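Local coordinates for protein ribulose-5-phosphate reductase 1 (Staphylococcus aureus, PDB 6XHK) that catalyses the NADPH-dependent reduction of D-ribulose 5-phosphate to D-ribitol 5-phosphate, a step in making the poly(ribitol phosphate) teichoic acid of the cell wall, at residues I140-L145 against W332-L337; M1-Y6 against T17-D22. One frame throughout, in Å; residues are numbered along the deposited sequence.

Contact 1: residues I140-L145 against W332-L337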
loop_
_atom_site.group_PDB
_atom_site.type_symbol
_atom_site.label_atom_id
_atom_site.label_comp_id
_atom_site.label_asym_id
_atom_site.label_seq_id
_atom_site.Cartn_x
_atom_site.Cartn_y
_atom_site.Cartn_z
ATOM N N ILE A 140 -7.456 7.871 4.197
ATOM C CA ILE A 140 -8.030 6.857 3.333
ATOM C C ILE A 140 -7.378 6.809 1.946
ATOM O O ILE A 140 -7.567 5.828 1.225
ATOM C CB ILE A 140 -9.566 7.107 3.285
ATOM C CG1 ILE A 140 -10.141 7.078 4.697
ATOM C CG2 ILE A 140 -10.336 6.167 2.373
ATOM C CD1 ILE A 140 -9.857 5.780 5.425
ATOM N N SER A 141 -6.604 7.829 1.546
ATOM C CA SER A 141 -6.025 7.799 0.196
ATOM C C SER A 141 -5.099 6.592 -0.011
ATOM O O SER A 141 -5.079 5.992 -1.097
ATOM C CB SER A 141 -5.278 9.099 -0.121
ATOM O OG SER A 141 -4.308 9.421 0.857
ATOM N N TYR A 142 -4.331 6.208 1.003
ATOM C CA TYR A 142 -3.435 5.063 0.831
ATOM C C TYR A 142 -4.049 3.771 1.381
ATOM O O TYR A 142 -3.425 3.007 2.104
ATOM C CB TYR A 142 -2.064 5.353 1.441
ATOM C CG TYR A 142 -2.029 6.071 2.780
ATOM C CD1 TYR A 142 -1.651 7.402 2.871
ATOM C CD2 TYR A 142 -2.281 5.380 3.964
ATOM C CE1 TYR A 142 -1.586 8.043 4.093
ATOM C CE2 TYR A 142 -2.216 6.010 5.193
ATOM C CZ TYR A 142 -1.871 7.351 5.254
ATOM O OH TYR A 142 -1.809 8.013 6.474
ATOM N N THR A 143 -5.301 3.503 1.006
ATOM C CA THR A 143 -5.965 2.233 1.290
ATOM C C THR A 143 -5.453 1.058 0.455
ATOM O O THR A 143 -5.616 -0.089 0.888
ATOM C CB THR A 143 -7.484 2.413 1.118
ATOM O OG1 THR A 143 -7.908 3.561 1.862
ATOM C CG2 THR A 143 -8.293 1.191 1.521
ATOM N N GLU A 144 -4.825 1.299 -0.708
ATOM C CA GLU A 144 -4.205 0.192 -1.438
ATOM C C GLU A 144 -3.169 -0.537 -0.587
ATOM O O GLU A 144 -3.064 -1.768 -0.646
ATOM C CB GLU A 144 -3.531 0.661 -2.717
ATOM C CG GLU A 144 -3.297 -0.495 -3.674
ATOM C CD GLU A 144 -2.062 -0.325 -4.536
ATOM O OE1 GLU A 144 -1.077 0.280 -4.048
ATOM O OE2 GLU A 144 -2.082 -0.780 -5.702
ATOM N N LEU A 145 -2.357 0.199 0.174
ATOM C CA LEU A 145 -1.400 -0.487 1.031
ATOM C C LEU A 145 -2.109 -1.338 2.063
ATOM O O LEU A 145 -1.680 -2.464 2.352
ATOM C CB LEU A 145 -0.453 0.505 1.697
ATOM C CG LEU A 145 0.919 0.546 1.027
ATOM C CD1 LEU A 145 0.794 0.747 -0.466
ATOM C CD2 LEU A 145 1.789 1.620 1.634
ATOM N N TRP A 332 9.934 9.116 6.868
ATOM C CA TRP A 332 8.841 8.281 7.339
ATOM C C TRP A 332 7.543 8.721 6.678
ATOM O O TRP A 332 7.326 9.917 6.445
ATOM C CB TRP A 332 8.694 8.397 8.864
ATOM C CG TRP A 332 7.382 7.895 9.410
ATOM C CD1 TRP A 332 6.301 8.642 9.751
ATOM C CD2 TRP A 332 7.047 6.533 9.734
ATOM N NE1 TRP A 332 5.293 7.834 10.228
ATOM C CE2 TRP A 332 5.729 6.537 10.235
ATOM C CE3 TRP A 332 7.730 5.313 9.637
ATOM C CZ2 TRP A 332 5.079 5.368 10.640
ATOM C CZ3 TRP A 332 7.086 4.160 10.045
ATOM C CH2 TRP A 332 5.773 4.194 10.540
ATOM N N GLY A 333 6.678 7.753 6.387
ATOM C CA GLY A 333 5.307 8.041 6.032
ATOM C C GLY A 333 5.066 8.185 4.539
ATOM O O GLY A 333 5.981 8.167 3.707
ATOM N N LYS A 334 3.780 8.330 4.217
ATOM C CA LYS A 334 3.256 8.541 2.873
ATOM C C LYS A 334 3.031 10.027 2.599
ATOM O O LYS A 334 2.652 10.785 3.494
ATOM C CB LYS A 334 1.933 7.781 2.719
ATOM C CG LYS A 334 2.005 6.249 2.873
ATOM C CD LYS A 334 2.717 5.600 1.707
ATOM C CE LYS A 334 1.770 5.522 0.527
ATOM N NZ LYS A 334 2.372 4.942 -0.703
ATOM N N THR A 335 3.261 10.438 1.349
ATOM C CA THR A 335 2.985 11.804 0.880
ATOM C C THR A 335 1.619 11.895 0.198
ATOM O O THR A 335 1.400 11.275 -0.849
ATOM C CB THR A 335 4.076 12.277 -0.088
ATOM O OG1 THR A 335 5.376 12.083 0.493
ATOM C CG2 THR A 335 3.850 13.711 -0.585
ATOM N N VAL A 336 0.712 12.695 0.771
ATOM C CA VAL A 336 -0.654 12.828 0.268
ATOM C C VAL A 336 -0.754 14.042 -0.647
ATOM O O VAL A 336 -0.051 15.046 -0.473
ATOM C CB VAL A 336 -1.671 12.908 1.426
ATOM C CG1 VAL A 336 -3.072 12.759 0.908
ATOM C CG2 VAL A 336 -1.398 11.804 2.426
ATOM N N LEU A 337 -1.627 13.934 -1.649
ATOM C CA LEU A 337 -1.868 14.975 -2.645
ATOM C C LEU A 337 -3.341 15.348 -2.617
ATOM O O LEU A 337 -4.200 14.495 -2.857
ATOM C CB LEU A 337 -1.458 14.504 -4.044
ATOM C CG LEU A 337 -0.020 14.028 -4.265
ATOM C CD1 LEU A 337 0.226 13.783 -5.729
ATOM C CD2 LEU A 337 0.930 15.091 -3.798
#
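The phenol ring of Tyr-142 carries Lys-334 on one face and Val-336 at its edge. CG of Lys-334 stands 4.1 Å from the centroid of the Tyr-142 ring and 22° off its normal, a CH-pi contact displaced toward the CD1 side, where CB of Lys-334 comes to 3.6 Å from CD1 of Tyr-142. At the rim, near the ring plane, CG2 of Val-336 lies 4.1 Å from CE1 of Tyr-142, the two side chains crossing at about a right angle. Tyr-142 reaches this position with CG between its backbone N and carbonyl carbon, and its hydroxyl hydrogen-bonds to the carbonyl of Leu-304.

The lysine chain is folded, not extended: turns at chi2 (-70°) and chi3 (-78°) carry it back past the tyrosine, bringing CE to 3.9 Å from CB of Tyr-142. Leu-145 meets the same chain tip to tip, its CD2 4.1 Å from CE of Lys-334. On the other side of the tyrosine in sequence, OG of Ser-141 rests 3.6 Å from CG1 of Val-336; this is van der Waals packing, since the hydroxyl is bonded to the carbonyl of Ser-138.

No hydrogen bond joins the two segments, so the strand beginning at Lys-334 packs through van der Waals contacts on the turn that leads into helix 143-155 and on Leu-145 in its first turn. The ammonium of Lys-334 is held by the carbonyl of Ile-37, the hydroxyl of the modified cysteine at position 38 and a salt bridge to Glu-65. Glu-65, Glu-144 and, in its unmodified form, Cys-38 are predicted, with His-64, to bind the catalytic zinc, and Leu-145 touches NADPH. The salt bridge to Glu-65 is consistent with the stem packing placing the ammonium at the predicted zinc site, next to the cofactor.

Contact 2: residues M1-Y6 against T17-D22; sequences MINQVY and TYNNVD
Asn-3 N donates to Asn-19 O at 2.9 Å. Asn-19 N returns a bond to Asn-3 O at 3.2 Å, which identifies this couple as an antiparallel hydrogen-bonded pair. Val-5 and Thr-17 form the next such pair, with both bonds at 3.1 Å, from Val-5 N to Thr-17 O and from Thr-17 N to Val-5 O. Beyond the strand end, Val-21 N binds Met-1 O at 2.9 Å, and the reverse bond, from Met-1 N to Val-21 O, is weak.

Ile-2 with Asn-20 and Gln-4 with Tyr-18 are the non-hydrogen-bonded pairs, and they share one face. There the Tyr-18 ring runs alongside Gln-4, its CE1 3.6 Å from CG of Gln-4, while CG2 of Ile-2 approaches CD1 obliquely. The amide of Gln-4 is turned 41° from the ring plane, and its NE2 bonds to Asp-119. On the other face Asn-3 and Asn-19 lie side by side with amide planes 26° apart. Asn-3 extends with CG opposite the backbone N, and its ND2 bonds to the carbonyl of Phe-120. Val-21, which follows the strand, packs its CG2 3.5 Å from CB of Asn-3 and its CG1 4.0 Å from CE of Met-1, the latter an apolar contact.

Segments 2-6 and 17-20 run at 146°, antiparallel with a twist, within the N-terminal beta hairpin of strands 2-10 and 13-20. Strand 2-10 is central in its three-stranded antiparallel sheet, between 13-20 and 60-61, and its backbone also bonds to Met-117 and Asp-119.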
loop_
_atom_site.group_PDB
_atom_site.type_symbol
_atom_site.label_atom_id
_atom_site.label_comp_id
_atom_site.label_asym_id
_atom_site.label_seq_id
_atom_site.Cartn_x
_atom_site.Cartn_y
_atom_site.Cartn_z
ATOM N N MET A 1 -17.501 15.630 -23.308
ATOM C CA MET A 1 -16.702 16.211 -22.219
ATOM C C MET A 1 -15.186 16.003 -22.394
ATOM O O MET A 1 -14.766 15.010 -22.966
ATOM C CB MET A 1 -17.174 15.645 -20.888
ATOM C CG MET A 1 -16.708 16.444 -19.700
ATOM S SD MET A 1 -17.636 16.137 -18.179
ATOM C CE MET A 1 -17.323 14.423 -17.843
ATOM N N ILE A 2 -14.374 16.955 -21.933
ATOM C CA ILE A 2 -12.931 16.952 -22.167
ATOM C C ILE A 2 -12.213 16.696 -20.853
ATOM O O ILE A 2 -12.377 17.450 -19.882
ATOM C CB ILE A 2 -12.433 18.266 -22.788
ATOM C CG1 ILE A 2 -13.023 18.500 -24.162
ATOM C CG2 ILE A 2 -10.941 18.220 -22.944
ATOM C CD1 ILE A 2 -12.749 17.383 -25.124
ATOM N N ASN A 3 -11.376 15.658 -20.840
ATOM C CA ASN A 3 -10.601 15.274 -19.665
ATOM C C ASN A 3 -9.150 15.699 -19.860
ATOM O O ASN A 3 -8.572 15.474 -20.928
ATOM C CB ASN A 3 -10.688 13.766 -19.433
ATOM C CG ASN A 3 -10.241 13.353 -18.042
ATOM O OD1 ASN A 3 -10.103 14.180 -17.148
ATOM N ND2 ASN A 3 -10.048 12.062 -17.848
ATOM N N GLN A 4 -8.577 16.351 -18.853
ATOM C CA GLN A 4 -7.158 16.668 -18.871
ATOM C C GLN A 4 -6.431 15.568 -18.115
ATOM O O GLN A 4 -6.700 15.335 -16.930
ATOM C CB GLN A 4 -6.854 18.022 -18.233
ATOM C CG GLN A 4 -7.558 19.192 -18.842
ATOM C CD GLN A 4 -7.346 20.467 -18.058
ATOM O OE1 GLN A 4 -6.891 21.478 -18.619
ATOM N NE2 GLN A 4 -7.636 20.428 -16.753
ATOM N N VAL A 5 -5.522 14.888 -18.803
ATOM C CA VAL A 5 -4.681 13.863 -18.201
ATOM C C VAL A 5 -3.299 14.461 -17.992
ATOM O O VAL A 5 -2.771 15.142 -18.880
ATOM C CB VAL A 5 -4.621 12.607 -19.086
ATOM C CG1 VAL A 5 -3.589 11.638 -18.565
ATOM C CG2 VAL A 5 -5.987 11.956 -19.153
ATOM N N TYR A 6 -2.735 14.243 -16.808
ATOM C CA TYR A 6 -1.410 14.745 -16.451
ATOM C C TYR A 6 -0.446 13.568 -16.517
ATOM O O TYR A 6 -0.313 12.789 -15.564
ATOM C CB TYR A 6 -1.448 15.433 -15.085
ATOM C CG TYR A 6 -2.430 16.593 -15.060
ATOM C CD1 TYR A 6 -2.089 17.835 -15.616
ATOM C CD2 TYR A 6 -3.731 16.416 -14.604
ATOM C CE1 TYR A 6 -2.997 18.891 -15.633
ATOM C CE2 TYR A 6 -4.650 17.462 -14.626
ATOM C CZ TYR A 6 -4.283 18.695 -15.146
ATOM O OH TYR A 6 -5.216 19.718 -15.156
ATOM N N THR A 17 -2.083 16.230 -21.666
ATOM C CA THR A 17 -2.759 15.843 -22.903
ATOM C C THR A 17 -4.264 15.816 -22.647
ATOM O O THR A 17 -4.723 16.048 -21.521
ATOM C CB THR A 17 -2.285 14.476 -23.414
ATOM O OG1 THR A 17 -2.881 14.191 -24.690
ATOM C CG2 THR A 17 -2.716 13.384 -22.448
ATOM N N TYR A 18 -5.036 15.520 -23.701
ATOM C CA TYR A 18 -6.492 15.561 -23.635
ATOM C C TYR A 18 -7.082 14.291 -24.228
ATOM O O TYR A 18 -6.479 13.644 -25.088
ATOM C CB TYR A 18 -7.044 16.786 -24.365
ATOM C CG TYR A 18 -6.510 18.077 -23.791
ATOM C CD1 TYR A 18 -7.215 18.756 -22.808
ATOM C CD2 TYR A 18 -5.310 18.628 -24.238
ATOM C CE1 TYR A 18 -6.732 19.932 -22.262
ATOM C CE2 TYR A 18 -4.818 19.810 -23.702
ATOM C CZ TYR A 18 -5.539 20.460 -22.710
ATOM O OH TYR A 18 -5.086 21.638 -22.149
ATOM N N ASN A 19 -8.259 13.923 -23.736
ATOM C CA ASN A 19 -9.055 12.882 -24.372
ATOM C C ASN A 19 -10.515 13.142 -24.008
ATOM O O ASN A 19 -10.815 13.967 -23.142
ATOM C CB ASN A 19 -8.557 11.463 -24.001
ATOM C CG ASN A 19 -8.820 11.074 -22.555
ATOM O OD1 ASN A 19 -8.958 11.916 -21.684
ATOM N ND2 ASN A 19 -8.865 9.773 -22.296
ATOM N N ASN A 20 -11.423 12.511 -24.747
ATOM C CA ASN A 20 -12.844 12.720 -24.524
ATOM C C ASN A 20 -13.366 11.721 -23.512
ATOM O O ASN A 20 -12.809 10.633 -23.350
ATOM C CB ASN A 20 -13.637 12.592 -25.817
ATOM C CG ASN A 20 -13.340 13.694 -26.788
ATOM O OD1 ASN A 20 -13.882 14.803 -26.678
ATOM N ND2 ASN A 20 -12.493 13.401 -27.767
ATOM N N VAL A 21 -14.437 12.110 -22.818
ATOM C CA VAL A 21 -15.063 11.292 -21.786
ATOM C C VAL A 21 -16.560 11.293 -22.032
ATOM O O VAL A 21 -17.172 12.362 -22.142
ATOM C CB VAL A 21 -14.751 11.806 -20.367
ATOM C CG1 VAL A 21 -15.664 11.136 -19.348
ATOM C CG2 VAL A 21 -13.305 11.545 -20.027
ATOM N N ASP A 22 -17.147 10.101 -22.128
ATOM C CA ASP A 22 -18.572 9.967 -22.415
ATOM C C ASP A 22 -19.307 9.870 -21.085
ATOM O O ASP A 22 -19.204 8.860 -20.383
ATOM C CB ASP A 22 -18.847 8.746 -23.284
ATOM C CG ASP A 22 -20.293 8.637 -23.694
ATOM O OD1 ASP A 22 -20.596 8.971 -24.849
ATOM O OD2 ASP A 22 -21.137 8.264 -22.861
#

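How the contacts relate
Contact 2 comes first along the chain and is local, closing a hairpin with 10 residues between its segments, whereas contact 1 spans 186 residues. Their centres lie 26 Å apart and their nearest atoms about 10 Å, without touching. They involve different sheets: contact 2 lies in the small antiparallel one, while contact 1 joins strand 334-339 of the mixed sheet, where it pairs with 28-36 and 308-314, to the turn and helix at 140-145. Contact 1, 7 Å from the chain centre, adjoins the cofactor and the predicted zinc ligands; contact 2, 28 Å out, is a peripheral hairpin pairing at the N-terminus of this zinc-containing alcohol dehydrogenase family member.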